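Local coordinates for putative glutathione S-transferase (Sinorhizobium meliloti, PDB 4MDC), which probably transfers glutathione to electrophilic substrates as a homodimeric glutathione S-transferase, at residues T25-P30 against E50-Q55; A115-L120 against R188-D193. One frame throughout, in Å; residues are numbered along the deposited sequence.

Contact 1: T25-P30 against E50-Q55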
# COMPACT_ATOMS: atom_id res chain seq x y z
N THR B 25 -21.61 6.25 1.11
CA THR B 25 -21.03 6.82 2.32
C THR B 25 -19.54 6.65 2.25
O THR B 25 -19.05 5.56 1.87
CB THR B 25 -21.60 6.10 3.57
OG1 THR B 25 -23.02 6.30 3.58
CG2 THR B 25 -21.04 6.65 4.88
N LEU B 26 -18.82 7.68 2.65
CA LEU B 26 -17.39 7.60 2.84
C LEU B 26 -17.02 7.85 4.31
O LEU B 26 -17.25 8.91 4.81
CB LEU B 26 -16.67 8.58 1.94
CG LEU B 26 -15.15 8.47 1.98
CD1 LEU B 26 -14.74 7.27 1.11
CD2 LEU B 26 -14.46 9.72 1.42
N TYR B 27 -16.48 6.84 4.98
CA TYR B 27 -15.92 6.94 6.31
C TYR B 27 -14.53 7.50 6.15
O TYR B 27 -13.74 6.97 5.40
CB TYR B 27 -15.89 5.54 7.00
CG TYR B 27 -17.30 5.02 7.20
CD1 TYR B 27 -17.95 4.32 6.24
CD2 TYR B 27 -18.02 5.36 8.35
CE1 TYR B 27 -19.25 3.89 6.40
CE2 TYR B 27 -19.30 4.90 8.53
CZ TYR B 27 -19.92 4.21 7.55
OH TYR B 27 -21.20 3.77 7.70
N HIS B 28 -14.24 8.60 6.82
CA HIS B 28 -13.02 9.34 6.53
C HIS B 28 -12.59 10.14 7.77
O HIS B 28 -13.31 10.21 8.76
CB HIS B 28 -13.30 10.32 5.40
CG HIS B 28 -14.02 11.54 5.85
ND1 HIS B 28 -13.41 12.77 5.92
CD2 HIS B 28 -15.26 11.71 6.39
CE1 HIS B 28 -14.24 13.66 6.42
NE2 HIS B 28 -15.37 13.04 6.72
N HIS B 29 -11.42 10.74 7.67
CA HIS B 29 -10.98 11.76 8.59
C HIS B 29 -10.35 12.91 7.80
O HIS B 29 -9.60 12.72 6.86
CB HIS B 29 -9.97 11.23 9.63
CG HIS B 29 -9.77 12.17 10.79
ND1 HIS B 29 -8.93 13.27 10.72
CD2 HIS B 29 -10.35 12.23 12.01
CE1 HIS B 29 -9.00 13.96 11.86
NE2 HIS B 29 -9.85 13.34 12.66
N PRO B 30 -10.60 14.15 8.22
CA PRO B 30 -10.08 15.28 7.48
C PRO B 30 -8.55 15.27 7.34
O PRO B 30 -8.04 15.85 6.39
CB PRO B 30 -10.52 16.48 8.36
CG PRO B 30 -11.73 15.99 9.07
CD PRO B 30 -11.62 14.53 9.24
N GLU B 50 -22.18 10.92 1.19
CA GLU B 50 -22.37 11.21 2.62
C GLU B 50 -21.04 10.99 3.34
O GLU B 50 -20.48 9.92 3.25
CB GLU B 50 -23.45 10.30 3.15
CG GLU B 50 -23.93 10.61 4.55
CD GLU B 50 -25.36 10.10 4.84
OE1 GLU B 50 -26.21 9.89 3.89
OE2 GLU B 50 -25.62 9.94 6.06
N LEU B 51 -20.52 12.01 4.01
CA LEU B 51 -19.25 11.87 4.72
C LEU B 51 -19.52 11.52 6.16
O LEU B 51 -20.32 12.18 6.83
CB LEU B 51 -18.42 13.16 4.59
CG LEU B 51 -18.00 13.63 3.19
CD1 LEU B 51 -17.29 15.00 3.20
CD2 LEU B 51 -17.12 12.60 2.49
N SER B 52 -18.85 10.50 6.65
CA SER B 52 -18.98 10.11 8.03
C SER B 52 -17.58 10.07 8.69
O SER B 52 -16.74 9.24 8.35
CB SER B 52 -19.68 8.77 8.09
OG SER B 52 -19.94 8.43 9.41
N GLU B 53 -17.37 10.97 9.62
CA GLU B 53 -16.07 11.15 10.23
C GLU B 53 -15.79 10.03 11.23
O GLU B 53 -16.65 9.68 12.05
CB GLU B 53 -15.96 12.52 10.90
CG GLU B 53 -14.52 12.82 11.34
CD GLU B 53 -14.32 14.23 11.85
OE1 GLU B 53 -14.86 15.18 11.27
OE2 GLU B 53 -13.53 14.40 12.79
N GLU B 54 -14.60 9.45 11.15
CA GLU B 54 -14.18 8.37 12.08
C GLU B 54 -12.82 8.71 12.68
O GLU B 54 -12.00 9.27 11.99
CB GLU B 54 -14.11 7.06 11.33
CG GLU B 54 -15.48 6.44 11.06
CD GLU B 54 -16.24 6.02 12.33
OE1 GLU B 54 -15.60 5.68 13.35
OE2 GLU B 54 -17.48 6.04 12.30
N GLN B 55 -12.51 8.30 13.89
CA GLN B 55 -11.16 8.60 14.44
C GLN B 55 -10.19 7.42 14.10
O GLN B 55 -10.41 6.32 14.57
CB GLN B 55 -11.32 8.88 15.93
CG GLN B 55 -12.31 10.05 16.22
CD GLN B 55 -12.01 11.34 15.40
OE1 GLN B 55 -10.86 11.81 15.36
NE2 GLN B 55 -13.04 11.92 14.73
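H28 and E54 share the shortest bond here, E54 N to H28 O at 2.8 Å. It is the last of four backbone hydrogen bonds that pair strands 25-28 and 50-53 in parallel; before it come L26 N to E50 O (2.9 Å), S52 N to L26 O (2.9 Å) and H28 N to S52 O (3.0 Å). Past the strand ends, Q55 NE2 reaches back to E53 OE2 at 3.2 Å, meeting the carboxylate oxygen on its anti side. The same amide stands beside the H29 ring, their planes 81° apart, while E54 O lies at that ring's edge, 3.4 Å from CD2. E54 OE1 pairs with R60.

On the face with L26, H28 CG sits between the backbone N and the carbonyl carbon (chi1 79°), which swings the ring toward L51, NE2 3.7 Å from L51 CB; L51 CD2 lies over one face of the ring. L26 and L51 lie alongside each other toward helix 33-44, the crossover of this beta-alpha-beta unit of the thioredoxin-like fold. On the face with T25, Y27 takes E54 CG at its ring edge and S52 CB 3.8 Å from CD2. The backbone bonds thus fix the register; the H28 ring is placed by packing against L51 and the S52 carbonyl, whereas H29 is held by M31 N at ND1 and by F142 edge-to-face.

Contact 2: A115-L120 against R188-D193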
# COMPACT_ATOMS: atom_id res chain seq x y z
N ALA B 115 0.82 2.48 -14.70
CA ALA B 115 1.87 2.12 -13.74
C ALA B 115 2.51 3.38 -13.10
O ALA B 115 2.73 3.44 -11.88
CB ALA B 115 2.94 1.27 -14.35
N GLU B 116 2.77 4.40 -13.90
CA GLU B 116 3.36 5.65 -13.35
C GLU B 116 2.41 6.46 -12.48
O GLU B 116 2.82 6.96 -11.45
CB GLU B 116 3.90 6.51 -14.51
CG GLU B 116 4.53 7.83 -14.09
CD GLU B 116 5.76 7.70 -13.21
OE1 GLU B 116 6.35 6.61 -13.02
OE2 GLU B 116 6.19 8.74 -12.64
N ILE B 117 1.14 6.51 -12.85
CA ILE B 117 0.10 7.17 -12.03
C ILE B 117 -0.01 6.46 -10.68
O ILE B 117 0.07 7.09 -9.62
CB ILE B 117 -1.24 7.21 -12.77
CG1 ILE B 117 -1.10 8.11 -13.98
CG2 ILE B 117 -2.37 7.70 -11.84
CD1 ILE B 117 -2.21 7.95 -14.99
N ARG B 118 -0.04 5.13 -10.71
CA ARG B 118 -0.06 4.34 -9.47
C ARG B 118 1.20 4.58 -8.63
O ARG B 118 1.15 4.58 -7.39
CB ARG B 118 -0.25 2.83 -9.83
CG ARG B 118 -1.65 2.54 -10.33
CD ARG B 118 -1.78 1.19 -10.93
NE ARG B 118 -3.14 0.88 -11.35
CZ ARG B 118 -3.46 0.05 -12.33
NH1 ARG B 118 -2.53 -0.48 -13.11
NH2 ARG B 118 -4.75 -0.17 -12.58
N ARG B 119 2.37 4.60 -9.29
CA ARG B 119 3.64 4.70 -8.56
C ARG B 119 3.63 6.01 -7.74
O ARG B 119 4.02 6.06 -6.56
CB ARG B 119 4.82 4.73 -9.50
CG ARG B 119 6.20 4.74 -8.82
CD ARG B 119 7.36 4.85 -9.84
NE ARG B 119 7.42 6.20 -10.41
CZ ARG B 119 7.92 7.27 -9.78
NH1 ARG B 119 8.49 7.18 -8.59
NH2 ARG B 119 7.87 8.45 -10.35
N LEU B 120 3.17 7.07 -8.38
CA LEU B 120 3.08 8.39 -7.67
C LEU B 120 2.00 8.44 -6.59
O LEU B 120 2.20 9.03 -5.52
CB LEU B 120 2.80 9.51 -8.67
CG LEU B 120 3.98 9.75 -9.59
CD1 LEU B 120 3.46 10.51 -10.80
CD2 LEU B 120 5.07 10.47 -8.92
N ARG B 188 -1.16 14.88 -18.54
CA ARG B 188 -2.48 15.34 -18.01
C ARG B 188 -2.65 15.09 -16.54
O ARG B 188 -1.92 14.28 -15.94
CB ARG B 188 -3.67 14.77 -18.75
CG ARG B 188 -3.52 13.31 -18.98
CD ARG B 188 -4.63 12.78 -19.91
NE ARG B 188 -5.10 11.53 -19.31
CZ ARG B 188 -5.91 10.65 -19.90
NH1 ARG B 188 -6.33 10.83 -21.15
NH2 ARG B 188 -6.28 9.57 -19.21
N ILE B 189 -3.60 15.80 -15.94
CA ILE B 189 -3.90 15.60 -14.54
C ILE B 189 -4.31 14.12 -14.31
O ILE B 189 -4.96 13.47 -15.17
CB ILE B 189 -5.00 16.55 -14.03
CG1 ILE B 189 -5.06 16.51 -12.50
CG2 ILE B 189 -6.38 16.27 -14.65
CD1 ILE B 189 -6.04 17.50 -11.87
N SER B 190 -3.87 13.58 -13.21
CA SER B 190 -4.18 12.20 -12.87
C SER B 190 -4.35 12.02 -11.35
O SER B 190 -4.14 12.92 -10.57
CB SER B 190 -3.01 11.32 -13.34
OG SER B 190 -1.85 11.48 -12.50
N TYR B 191 -4.67 10.77 -10.98
CA TYR B 191 -4.62 10.42 -9.56
C TYR B 191 -3.32 10.83 -8.86
O TYR B 191 -3.30 11.05 -7.65
CB TYR B 191 -4.79 8.88 -9.42
CG TYR B 191 -6.17 8.29 -9.62
CD1 TYR B 191 -7.31 9.04 -9.72
CD2 TYR B 191 -6.31 6.89 -9.81
CE1 TYR B 191 -8.53 8.45 -9.92
CE2 TYR B 191 -7.53 6.29 -9.99
CZ TYR B 191 -8.69 7.10 -10.02
OH TYR B 191 -9.93 6.51 -10.22
N GLY B 192 -2.18 10.76 -9.57
CA GLY B 192 -0.88 11.16 -8.99
C GLY B 192 -0.92 12.58 -8.41
O GLY B 192 -0.44 12.83 -7.30
N ASP B 193 -1.43 13.52 -9.19
CA ASP B 193 -1.61 14.94 -8.75
C ASP B 193 -2.55 15.03 -7.56
O ASP B 193 -2.30 15.74 -6.54
CB ASP B 193 -2.16 15.80 -9.89
CG ASP B 193 -1.27 15.81 -11.09
OD1 ASP B 193 -0.28 16.58 -11.11
OD2 ASP B 193 -1.58 14.98 -12.01
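S190, which faces I117 across the contact, is held through its backbone N, which donates to D193 OD2 at 2.9 Å, on the anti side of the carboxylate. The S190 hydroxyl in turn takes a weak bond from G192 N (3.0 Å, 131° at the hydrogen); OG sits between the backbone N and the carbonyl carbon of S190 (chi1 74°), which turns it over the first turn of helix 191-205. Together the two bonds make a capping box, with S190 at the N-cap. D193 has further work to do, since its OD1 accepts from both L184 N and W220 NE1, so the helix start is tied to the chain before it and to helix 215-225.

A capping box at the start of this helix is a recurrent feature of the all-helical C-terminal domain of glutathione transferases, and here helix 111-145 packs straight against it. I117 does most of that packing. CG1 and CD1 both rest on S190 CB, CG1 at 3.8 Å, and CG1 also lies beside OG. The other branch, CG2, is anti to the backbone N and reaches Y191 CB at 3.6 Å and G192 N at 3.8 Å. One turn on, L120 CB meets G192 CA at 4.0 Å; with no side chain on the glycine, the L120 and G192 CA atoms come within 5.0 Å.

The Y191 ring leads off from I117 to place its hydroxyl on S90 O of helix 86-96. Along helix 111-145, R119 grips E116 side-on, NE to OE1 and NH2 to OE2, both at 2.9 Å, and E116 OE2 also pairs with R181. On another side of this helix, R118 forms salt bridges with E91 of its own chain and with E95 of the second subunit.

Overall arrangement
Contact 1 closes before contact 2 opens: the first pairs two neighbouring strands of the N-terminal thioredoxin-like domain, the second joins two helices of the all-helical C-terminal domain. Their centres are 24 Å apart, on opposite sides of the chain's centre, with nearest atoms about 12 Å apart. Helix 111-145 spans the gap: its early turns form one half of contact 2, while F142 near its far end meets the ring of H29 edge-to-face in contact 1. Helix 86-96 also ties the domains, through S90 to Y191. The second subunit reaches residues of contact 2 but none of contact 1, so only 115-120 borders the dimer interface.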